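Local coordinates for mandelate racemase/muconate lactonizing enzyme (PDB 4J3Z), which probably catalyses a metal-assisted isomerisation or related reaction on a carboxylate substrate, as in other members of the enolase superfamily, at residues D[21-26]-D[382-387]; D[8-13]-D[373-378]; D[38-43]-D[313-318]; D[25-30]-D[96-101]. One frame throughout, in Å; residues are numbered along the deposited sequence.

Contact 1 (D[21-26]-D[382-387]); sequences GRYWLL and NRLHLE
Tyr23 and His385 pack where the lead-in to strand 24-31 of the N-terminal domain meets the C-terminal tail of this enolase-superfamily fold. The two rings form an edge-to-face pair, with the His385 edge toward the Tyr23 face. Their planes are 55° and their centroids 5.7 Å apart. His385 CB makes a CH-pi contact over the same ring, 3.6 Å from the Tyr23 ring centroid. With CG between the backbone N and the carbonyl carbon (chi1 57°), the Tyr23 ring is turned back to the tail and gives a face to His385 CB. The His385 ring also reaches Gly21, with His385 CE1 3.3 Å from Gly21 CA. The missing side chain allows this approach.

Arg22 reaches out along the tail. Its backbone N makes a weak hydrogen bond to His385 O. Arg383 CB lies over the centre of one guanidinium face, 3.4 Å from Arg22 CZ. Glu387 approaches obliquely, in a weak salt bridge from Arg22 NH1 to OE2. The same OE2 accepts the Leu384 N-H through its anti lone pair. The shortest bond runs in the guanidinium plane, from Arg22 NH1 to a lone pair of Leu384 O, at 2.5 Å.

Contact 2 (D[8-13]-D[373-378]); sequences DIFAVA and IANAHR
The Phe10 ring turns an edge to Asn375, whose OD1 lies in the ring plane, 3.6 Å from Phe10 CE1. The ring and the amide planes are 37° apart. Ala374 CB comes to the same ring obliquely, 4.0 Å from Phe10 CD1. The His377 ring has Ile373 O at its edge, near its plane, as acceptor of a hydrogen bond from ND1. This bond ties the side chain back to the last turn of the helix and fixes the ring's rotation. Ala13 O meets the ring obliquely, 3.4 Å from His377 CD2. The Arg378 guanidinium folds back and turns an edge to the Asn375 carbonyl, which lies in its plane. Its NH1 and its own backbone N reach Asn375 O from opposite faces of the carbonyl plane. Arg378 CG lies between the backbone N and the carbonyl carbon (chi1 79°), which sends the chain toward the helix end.

The backbones are joined by a single beta bridge between Val12 and Arg378. Ala13 N donates to His377 O at 2.7 Å, and Arg378 CA makes a CA-H...O contact of 3.1 Å with Ala11 O. The bridge joins the residues just after helix 371-376 to the end of strand 4-12, an outermost strand, within this chain, of the three-stranded antiparallel sheet. Helix 340-345 packs against Val12 and Ile373, while Leu369 of strand 368-369 touches Phe10 and Ala374.

Contact 3 (D[38-43]-D[313-318]); sequences LGEVYA and AGPVEW
Glu40 of strand 36-41 places its carboxylate against the start of helix 315-327 and accepts backbone N-H groups with both oxygens. Glu40 OE2 takes the N-H of Gly314, the N-cap residue, at 2.8 Å. The donor comes on the syn side but 31° out of the carboxylate plane. Glu40 OE1 takes the N-H of Glu317 at 3.1 Å, in a nearly straight bond (178°). Here the donor stands above the carboxylate plane. Glu40 has CG anti to the backbone N (chi1 177°) and an extended chain beyond it, which carries the carboxylate across from the sheet to the helix. Gly314 has no side chain, and Glu40 OE1 lies close against it, 3.3 Å from Gly314 CA.

Glu317 is served elsewhere. Its OE2 accepts from Gly285 N, and the carboxylate passes beside Tyr42, with OE2 3.6 Å from Tyr42 CB. The chains of Glu40 and Glu317 cross at about a right angle. Apolar atoms enclose the polar centre. Val316 CG1 rests on Gly39 CA at 3.6 Å, and Val316 CG2 meets Leu38 CD1. Ala313 CB touches Tyr42 CD1 on the far side of Glu40, at 4.0 Å.

The contact joins the N-terminal capping domain to the barrel domain, as in the enolase superfamily. Every touching residue is buried. The N-H groups at the helix start would probably help to hold a negative charge on Glu40 and offset the nearby Glu317 carboxylate; no basic side chain of the two segments does so.

Contact 4 (D[25-30]-D[96-101]); sequences LLVRVT and SGLEMA
Val27 and Val29 stand as two bumps on one face of strand 25-30, and helix 96-101 fits over them. Val27 is the more deeply engaged. Its CG2 drops into the dip above Gly97, where no side chain stands in the way, and comes 3.6 Å from Gly97 O. The branch is aimed there because CG2 lies between the backbone N and the carbonyl carbon. Leu98 closes one side of this dip. Its side chain crosses that of Val27 at about a right angle, and its CD2 is the part that touches, 3.8 Å from Val27 CG2 and 3.9 Å from Val27 CG1. The leucine methyl therefore sits against the fork of the valine. Ala101 bounds the dip one turn further on, with CB 4.3 Å from Val27 CG2.

This is the sheet-on-helix packing of the N-terminal capping domain of the enolase superfamily, with a three-stranded antiparallel sheet against helices. The segment axes run 8.1 Å apart at closest and cross at -44°.

Val29 pairs with the small Ala101. Its CG2 rests on Ala101 CB at 3.8 Å, and the short alanine lets helix and strand backbones come near, with Val29 CA and Ala101 CA 6.2 Å apart. Leu98 CD2 also brushes Val29 CG2, at 4.5 Å. From helix 48-62, Ile55 packs on both Val27 and Leu98, and Phe59 on Leu98.

Overall arrangement
The four contacts gather round the three-stranded sheet of the N-terminal domain. Contact 2 uses strand 4-12 and contact 3 strand 36-41. Contact 4 packs on strand 24-31, and contact 1 lies at its entry; their segments share Leu25 and Leu26. Contacts 3 and 4 are closest (centres 8 Å apart), contacts 1 and 4 farthest (17 Å). Segments of contacts 1 and 2 alternate along the chain, as do those of 3 and 4; contact 3 falls within the spans of 1 and 2. Contact 4 stays within the domain, with helix 89-109; the others bring in helix 315-327, the end of helix 371-376 and the loop after it. The small sheet thus meets its domain's own helix, the barrel and what follows it.

Contact 1 (D[21-26]-D[382-387])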
# COMPACT_ATOMS: atom_id res chain seq x y z
N GLY D 21 6.15 -31.45 29.44
CA GLY D 21 5.74 -30.38 30.35
C GLY D 21 5.65 -30.82 31.79
O GLY D 21 5.82 -32.01 32.09
N ARG D 22 5.41 -29.87 32.68
CA ARG D 22 5.13 -30.14 34.10
C ARG D 22 3.89 -31.02 34.30
O ARG D 22 3.90 -31.94 35.13
CB ARG D 22 4.95 -28.84 34.88
CG ARG D 22 6.21 -28.29 35.53
CD ARG D 22 5.84 -27.52 36.79
NE ARG D 22 6.96 -26.81 37.39
CZ ARG D 22 7.27 -25.54 37.16
NH1 ARG D 22 6.54 -24.81 36.34
NH2 ARG D 22 8.32 -24.99 37.77
N TYR D 23 2.83 -30.72 33.55
CA TYR D 23 1.58 -31.49 33.61
C TYR D 23 0.83 -31.48 32.29
O TYR D 23 0.93 -30.52 31.52
CB TYR D 23 0.67 -30.96 34.72
CG TYR D 23 0.30 -29.49 34.59
CD1 TYR D 23 -0.66 -29.06 33.67
CD2 TYR D 23 0.92 -28.53 35.39
CE1 TYR D 23 -1.00 -27.73 33.55
CE2 TYR D 23 0.59 -27.20 35.28
CZ TYR D 23 -0.37 -26.80 34.36
OH TYR D 23 -0.71 -25.47 34.25
N TRP D 24 0.09 -32.56 32.02
CA TRP D 24 -0.84 -32.59 30.90
C TRP D 24 -2.27 -32.56 31.41
O TRP D 24 -2.54 -33.08 32.49
CB TRP D 24 -0.64 -33.84 30.04
CG TRP D 24 0.74 -34.02 29.49
CD1 TRP D 24 1.61 -33.03 29.11
CD2 TRP D 24 1.40 -35.26 29.23
NE1 TRP D 24 2.78 -33.59 28.63
CE2 TRP D 24 2.67 -34.95 28.69
CE3 TRP D 24 1.05 -36.60 29.41
CZ2 TRP D 24 3.59 -35.94 28.34
CZ3 TRP D 24 1.96 -37.59 29.04
CH2 TRP D 24 3.22 -37.24 28.53
N LEU D 25 -3.17 -31.95 30.64
CA LEU D 25 -4.57 -31.83 31.02
C LEU D 25 -5.45 -32.62 30.06
O LEU D 25 -5.76 -32.16 28.95
CB LEU D 25 -5.00 -30.36 31.03
CG LEU D 25 -4.78 -29.54 32.29
CD1 LEU D 25 -4.44 -28.09 31.93
CD2 LEU D 25 -6.01 -29.60 33.17
N LEU D 26 -5.88 -33.80 30.51
CA LEU D 26 -6.67 -34.69 29.66
C LEU D 26 -8.14 -34.71 30.09
O LEU D 26 -8.44 -34.71 31.28
CB LEU D 26 -6.11 -36.10 29.69
CG LEU D 26 -4.61 -36.34 29.51
CD1 LEU D 26 -4.36 -37.83 29.33
CD2 LEU D 26 -4.03 -35.56 28.33
N ASN D 382 1.90 -26.75 42.63
CA ASN D 382 1.36 -25.39 42.48
C ASN D 382 1.72 -24.71 41.15
O ASN D 382 0.90 -23.96 40.60
CB ASN D 382 1.82 -24.50 43.63
CG ASN D 382 1.08 -24.78 44.93
OD1 ASN D 382 0.51 -25.85 45.12
ND2 ASN D 382 1.11 -23.81 45.84
N ARG D 383 2.93 -24.97 40.66
CA ARG D 383 3.49 -24.25 39.51
C ARG D 383 2.84 -24.63 38.16
O ARG D 383 1.98 -25.52 38.10
CB ARG D 383 5.02 -24.42 39.47
CG ARG D 383 5.71 -24.39 40.83
CD ARG D 383 5.83 -22.98 41.41
NE ARG D 383 7.05 -22.31 40.96
CZ ARG D 383 7.55 -21.20 41.49
NH1 ARG D 383 6.93 -20.60 42.50
NH2 ARG D 383 8.66 -20.68 41.00
N LEU D 384 3.26 -23.95 37.09
CA LEU D 384 2.64 -24.09 35.77
C LEU D 384 3.32 -25.11 34.85
O LEU D 384 4.47 -25.47 35.06
CB LEU D 384 2.57 -22.74 35.05
CG LEU D 384 1.68 -21.65 35.65
CD1 LEU D 384 2.02 -20.30 35.04
CD2 LEU D 384 0.21 -21.98 35.47
N HIS D 385 2.58 -25.54 33.83
CA HIS D 385 3.06 -26.47 32.80
C HIS D 385 4.27 -25.90 32.06
O HIS D 385 5.28 -26.60 31.88
CB HIS D 385 1.92 -26.79 31.82
CG HIS D 385 2.38 -27.31 30.50
ND1 HIS D 385 2.88 -28.58 30.33
CD2 HIS D 385 2.41 -26.73 29.28
CE1 HIS D 385 3.20 -28.77 29.06
NE2 HIS D 385 2.92 -27.66 28.40
N LEU D 386 4.15 -24.64 31.64
CA LEU D 386 5.26 -23.88 31.06
C LEU D 386 5.37 -22.54 31.76
O LEU D 386 4.36 -21.92 32.10
CB LEU D 386 5.04 -23.68 29.55
CG LEU D 386 5.62 -24.72 28.60
CD1 LEU D 386 4.92 -24.67 27.26
CD2 LEU D 386 7.13 -24.53 28.44
N GLU D 387 6.60 -22.09 31.98
CA GLU D 387 6.85 -20.82 32.66
C GLU D 387 7.94 -20.00 31.99
O GLU D 387 8.84 -20.55 31.34
CB GLU D 387 7.18 -21.04 34.15
CG GLU D 387 5.96 -21.34 35.02
CD GLU D 387 6.24 -21.22 36.51
OE1 GLU D 387 7.20 -20.51 36.89
OE2 GLU D 387 5.50 -21.83 37.30

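Contact 2 (D[8-13]-D[373-378])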
# COMPACT_ATOMS: atom_id res chain seq x y z
N ASP D 8 -14.84 -36.34 32.84
CA ASP D 8 -13.81 -36.57 33.84
C ASP D 8 -12.55 -35.92 33.32
O ASP D 8 -12.21 -36.07 32.15
CB ASP D 8 -13.61 -38.06 34.09
CG ASP D 8 -14.89 -38.77 34.48
OD1 ASP D 8 -15.77 -38.14 35.12
OD2 ASP D 8 -15.03 -39.96 34.14
N ILE D 9 -11.88 -35.17 34.19
CA ILE D 9 -10.65 -34.47 33.84
C ILE D 9 -9.51 -35.13 34.61
O ILE D 9 -9.66 -35.41 35.81
CB ILE D 9 -10.72 -32.96 34.19
CG1 ILE D 9 -11.93 -32.29 33.51
CG2 ILE D 9 -9.43 -32.24 33.80
CD1 ILE D 9 -12.07 -30.81 33.81
N PHE D 10 -8.40 -35.37 33.91
CA PHE D 10 -7.18 -35.95 34.50
C PHE D 10 -6.01 -34.96 34.42
O PHE D 10 -5.65 -34.48 33.33
CB PHE D 10 -6.78 -37.24 33.78
CG PHE D 10 -7.76 -38.37 33.94
CD1 PHE D 10 -7.69 -39.22 35.05
CD2 PHE D 10 -8.74 -38.61 32.98
CE1 PHE D 10 -8.58 -40.27 35.20
CE2 PHE D 10 -9.64 -39.66 33.14
CZ PHE D 10 -9.56 -40.49 34.25
N ALA D 11 -5.42 -34.65 35.57
CA ALA D 11 -4.20 -33.86 35.61
C ALA D 11 -3.04 -34.83 35.76
O ALA D 11 -2.93 -35.53 36.76
CB ALA D 11 -4.25 -32.88 36.77
N VAL D 12 -2.18 -34.88 34.74
CA VAL D 12 -1.14 -35.90 34.69
C VAL D 12 0.27 -35.30 34.76
O VAL D 12 0.60 -34.40 34.01
CB VAL D 12 -1.30 -36.81 33.43
CG1 VAL D 12 -0.24 -37.88 33.42
CG2 VAL D 12 -2.68 -37.46 33.41
N ALA D 13 1.08 -35.81 35.69
CA ALA D 13 2.49 -35.41 35.80
C ALA D 13 3.38 -36.38 35.03
O ALA D 13 3.46 -37.56 35.37
CB ALA D 13 2.92 -35.36 37.26
N ILE D 373 -2.36 -45.93 35.19
CA ILE D 373 -1.25 -45.05 34.84
C ILE D 373 -1.62 -43.59 35.08
O ILE D 373 -0.87 -42.84 35.73
CB ILE D 373 -0.81 -45.26 33.37
CG1 ILE D 373 -0.33 -46.70 33.16
CG2 ILE D 373 0.29 -44.28 32.97
CD1 ILE D 373 0.81 -47.14 34.07
N ALA D 374 -2.78 -43.20 34.57
CA ALA D 374 -3.32 -41.86 34.77
C ALA D 374 -3.27 -41.45 36.24
O ALA D 374 -2.61 -40.47 36.58
CB ALA D 374 -4.76 -41.78 34.25
N ASN D 375 -3.95 -42.21 37.10
CA ASN D 375 -4.12 -41.85 38.51
C ASN D 375 -2.82 -41.84 39.32
O ASN D 375 -2.56 -40.90 40.07
CB ASN D 375 -5.18 -42.74 39.18
CG ASN D 375 -6.58 -42.50 38.61
OD1 ASN D 375 -6.93 -41.38 38.22
ND2 ASN D 375 -7.39 -43.56 38.57
N ALA D 376 -2.00 -42.88 39.16
CA ALA D 376 -0.70 -42.98 39.82
C ALA D 376 0.19 -41.75 39.58
O ALA D 376 1.04 -41.42 40.40
CB ALA D 376 0.02 -44.25 39.39
N HIS D 377 -0.03 -41.09 38.45
CA HIS D 377 0.74 -39.90 38.08
C HIS D 377 -0.03 -38.58 38.22
O HIS D 377 0.40 -37.55 37.68
CB HIS D 377 1.21 -40.02 36.63
CG HIS D 377 2.35 -40.97 36.44
ND1 HIS D 377 2.16 -42.32 36.24
CD2 HIS D 377 3.69 -40.76 36.39
CE1 HIS D 377 3.34 -42.90 36.08
NE2 HIS D 377 4.28 -41.98 36.16
N ARG D 378 -1.15 -38.60 38.94
CA ARG D 378 -1.97 -37.39 39.11
C ARG D 378 -1.18 -36.20 39.67
O ARG D 378 -0.33 -36.36 40.55
CB ARG D 378 -3.22 -37.67 39.95
CG ARG D 378 -2.99 -37.73 41.44
CD ARG D 378 -4.01 -38.63 42.12
NE ARG D 378 -3.57 -39.00 43.46
CZ ARG D 378 -2.78 -40.04 43.74
NH1 ARG D 378 -2.33 -40.83 42.77
NH2 ARG D 378 -2.43 -40.28 44.99

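Contact 3 (D[38-43]-D[313-318])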
# COMPACT_ATOMS: atom_id res chain seq x y z
N LEU D 38 -11.55 -39.19 24.15
CA LEU D 38 -10.44 -38.51 24.80
C LEU D 38 -10.09 -37.19 24.12
O LEU D 38 -10.18 -37.08 22.89
CB LEU D 38 -9.19 -39.40 24.87
CG LEU D 38 -9.07 -40.45 25.98
CD1 LEU D 38 -7.75 -41.17 25.84
CD2 LEU D 38 -9.19 -39.83 27.37
N GLY D 39 -9.72 -36.20 24.92
CA GLY D 39 -9.30 -34.89 24.42
C GLY D 39 -8.26 -34.27 25.34
O GLY D 39 -8.19 -34.62 26.52
N GLU D 40 -7.46 -33.36 24.80
CA GLU D 40 -6.40 -32.72 25.57
C GLU D 40 -6.42 -31.20 25.45
O GLU D 40 -6.51 -30.64 24.34
CB GLU D 40 -5.03 -33.31 25.18
CG GLU D 40 -3.86 -32.66 25.88
CD GLU D 40 -2.64 -33.56 26.01
OE1 GLU D 40 -2.58 -34.64 25.38
OE2 GLU D 40 -1.73 -33.17 26.77
N VAL D 41 -6.32 -30.54 26.60
CA VAL D 41 -6.34 -29.09 26.72
C VAL D 41 -4.90 -28.57 26.80
O VAL D 41 -4.05 -29.11 27.53
CB VAL D 41 -7.11 -28.65 27.98
CG1 VAL D 41 -7.10 -27.14 28.15
CG2 VAL D 41 -8.54 -29.19 27.97
N TYR D 42 -4.64 -27.51 26.03
CA TYR D 42 -3.37 -26.83 26.09
C TYR D 42 -3.58 -25.39 26.56
O TYR D 42 -3.94 -24.50 25.78
CB TYR D 42 -2.66 -26.90 24.73
CG TYR D 42 -1.17 -26.63 24.80
CD1 TYR D 42 -0.33 -27.44 25.55
CD2 TYR D 42 -0.62 -25.57 24.10
CE1 TYR D 42 1.04 -27.18 25.61
CE2 TYR D 42 0.74 -25.30 24.15
CZ TYR D 42 1.56 -26.11 24.90
OH TYR D 42 2.90 -25.84 24.94
N ALA D 43 -3.37 -25.19 27.86
CA ALA D 43 -3.62 -23.90 28.50
C ALA D 43 -2.77 -23.77 29.75
O ALA D 43 -2.78 -24.65 30.62
CB ALA D 43 -5.10 -23.79 28.87
N ALA D 313 3.08 -31.50 24.74
CA ALA D 313 1.99 -31.98 25.57
C ALA D 313 1.92 -33.51 25.45
O ALA D 313 2.91 -34.15 25.09
CB ALA D 313 0.68 -31.33 25.15
N GLY D 314 0.75 -34.07 25.74
CA GLY D 314 0.61 -35.53 25.82
C GLY D 314 0.24 -36.29 24.55
O GLY D 314 0.20 -35.72 23.46
N PRO D 315 -0.05 -37.59 24.70
CA PRO D 315 -0.30 -38.46 23.56
C PRO D 315 -1.71 -38.30 22.94
O PRO D 315 -1.97 -38.84 21.85
CB PRO D 315 -0.13 -39.85 24.15
CG PRO D 315 -0.51 -39.72 25.58
CD PRO D 315 -0.17 -38.31 25.98
N VAL D 316 -2.60 -37.57 23.61
CA VAL D 316 -3.91 -37.29 23.04
C VAL D 316 -3.83 -36.17 22.00
O VAL D 316 -4.25 -36.37 20.85
CB VAL D 316 -5.00 -37.04 24.11
CG1 VAL D 316 -6.34 -36.77 23.43
CG2 VAL D 316 -5.15 -38.25 25.03
N GLU D 317 -3.29 -35.01 22.38
CA GLU D 317 -3.02 -33.94 21.41
C GLU D 317 -2.12 -34.42 20.25
O GLU D 317 -2.27 -33.96 19.12
CB GLU D 317 -2.41 -32.71 22.08
CG GLU D 317 -2.27 -31.48 21.18
CD GLU D 317 -1.58 -30.31 21.86
OE1 GLU D 317 -0.37 -30.41 22.13
OE2 GLU D 317 -2.25 -29.28 22.12
N TRP D 318 -1.19 -35.33 20.56
CA TRP D 318 -0.33 -35.96 19.56
C TRP D 318 -1.15 -36.73 18.53
O TRP D 318 -1.00 -36.51 17.33
CB TRP D 318 0.71 -36.88 20.22
CG TRP D 318 1.32 -37.95 19.32
CD1 TRP D 318 1.17 -39.31 19.44
CD2 TRP D 318 2.16 -37.75 18.17
NE1 TRP D 318 1.86 -39.96 18.45
CE2 TRP D 318 2.48 -39.02 17.66
CE3 TRP D 318 2.66 -36.61 17.53
CZ2 TRP D 318 3.29 -39.20 16.54
CZ3 TRP D 318 3.47 -36.78 16.41
CH2 TRP D 318 3.78 -38.07 15.93

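Contact 4 (D[25-30]-D[96-101])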
# COMPACT_ATOMS: atom_id res chain seq x y z
N LEU D 25 -3.17 -31.95 30.64
CA LEU D 25 -4.57 -31.83 31.02
C LEU D 25 -5.45 -32.62 30.06
O LEU D 25 -5.76 -32.16 28.95
CB LEU D 25 -5.00 -30.36 31.03
CG LEU D 25 -4.78 -29.54 32.29
CD1 LEU D 25 -4.44 -28.09 31.93
CD2 LEU D 25 -6.01 -29.60 33.17
N LEU D 26 -5.88 -33.80 30.51
CA LEU D 26 -6.67 -34.69 29.66
C LEU D 26 -8.14 -34.71 30.09
O LEU D 26 -8.44 -34.71 31.28
CB LEU D 26 -6.11 -36.10 29.69
CG LEU D 26 -4.61 -36.34 29.51
CD1 LEU D 26 -4.36 -37.83 29.33
CD2 LEU D 26 -4.03 -35.56 28.33
N VAL D 27 -9.03 -34.74 29.09
CA VAL D 27 -10.47 -34.85 29.31
C VAL D 27 -11.02 -36.15 28.69
O VAL D 27 -10.60 -36.56 27.61
CB VAL D 27 -11.25 -33.62 28.78
CG1 VAL D 27 -10.65 -32.32 29.28
CG2 VAL D 27 -11.34 -33.62 27.25
N ARG D 28 -11.94 -36.80 29.39
CA ARG D 28 -12.64 -37.97 28.85
C ARG D 28 -14.15 -37.77 28.97
O ARG D 28 -14.70 -37.86 30.07
CB ARG D 28 -12.20 -39.25 29.57
CG ARG D 28 -12.82 -40.52 29.03
CD ARG D 28 -12.96 -41.54 30.14
NE ARG D 28 -11.90 -42.54 30.08
CZ ARG D 28 -11.28 -43.07 31.13
NH1 ARG D 28 -11.59 -42.68 32.37
NH2 ARG D 28 -10.34 -43.98 30.94
N VAL D 29 -14.79 -37.49 27.84
CA VAL D 29 -16.24 -37.26 27.77
C VAL D 29 -16.98 -38.57 27.48
O VAL D 29 -16.61 -39.28 26.54
CB VAL D 29 -16.60 -36.22 26.69
CG1 VAL D 29 -18.11 -36.06 26.56
CG2 VAL D 29 -15.95 -34.88 26.99
N THR D 30 -18.02 -38.86 28.26
CA THR D 30 -18.93 -40.00 28.02
C THR D 30 -20.29 -39.53 27.50
O THR D 30 -20.83 -38.51 27.96
CB THR D 30 -19.15 -40.84 29.31
OG1 THR D 30 -17.91 -41.36 29.77
CG2 THR D 30 -20.10 -42.03 29.06
N SER D 96 -11.08 -26.88 23.06
CA SER D 96 -10.35 -27.71 22.11
C SER D 96 -10.24 -29.13 22.61
O SER D 96 -10.55 -30.08 21.89
CB SER D 96 -8.96 -27.13 21.85
OG SER D 96 -9.01 -25.73 21.74
N GLY D 97 -9.80 -29.27 23.87
CA GLY D 97 -9.74 -30.57 24.52
C GLY D 97 -11.03 -31.34 24.33
O GLY D 97 -11.03 -32.47 23.84
N LEU D 98 -12.13 -30.69 24.68
CA LEU D 98 -13.47 -31.29 24.59
C LEU D 98 -13.89 -31.59 23.16
O LEU D 98 -14.47 -32.66 22.90
CB LEU D 98 -14.49 -30.39 25.30
CG LEU D 98 -14.06 -29.84 26.66
CD1 LEU D 98 -15.02 -28.75 27.11
CD2 LEU D 98 -13.94 -30.94 27.72
N GLU D 99 -13.54 -30.74 22.23
CA GLU D 99 -13.82 -30.92 20.84
C GLU D 99 -13.11 -32.12 20.25
O GLU D 99 -13.68 -32.87 19.52
CB GLU D 99 -13.48 -29.62 20.07
CG GLU D 99 -13.81 -29.57 18.61
CD GLU D 99 -12.62 -29.79 17.72
OE1 GLU D 99 -11.72 -30.54 18.04
OE2 GLU D 99 -12.59 -29.19 16.68
N MET D 100 -11.85 -32.29 20.61
CA MET D 100 -11.12 -33.53 20.28
C MET D 100 -11.88 -34.76 20.78
O MET D 100 -11.98 -35.78 20.08
CB MET D 100 -9.73 -33.55 20.89
CG MET D 100 -8.76 -32.45 20.48
SD MET D 100 -7.24 -32.77 21.38
CE MET D 100 -6.21 -31.38 20.94
N ALA D 101 -12.42 -34.67 22.00
CA ALA D 101 -13.18 -35.77 22.61
C ALA D 101 -14.42 -36.12 21.80
O ALA D 101 -14.79 -37.30 21.71
CB ALA D 101 -13.55 -35.44 24.06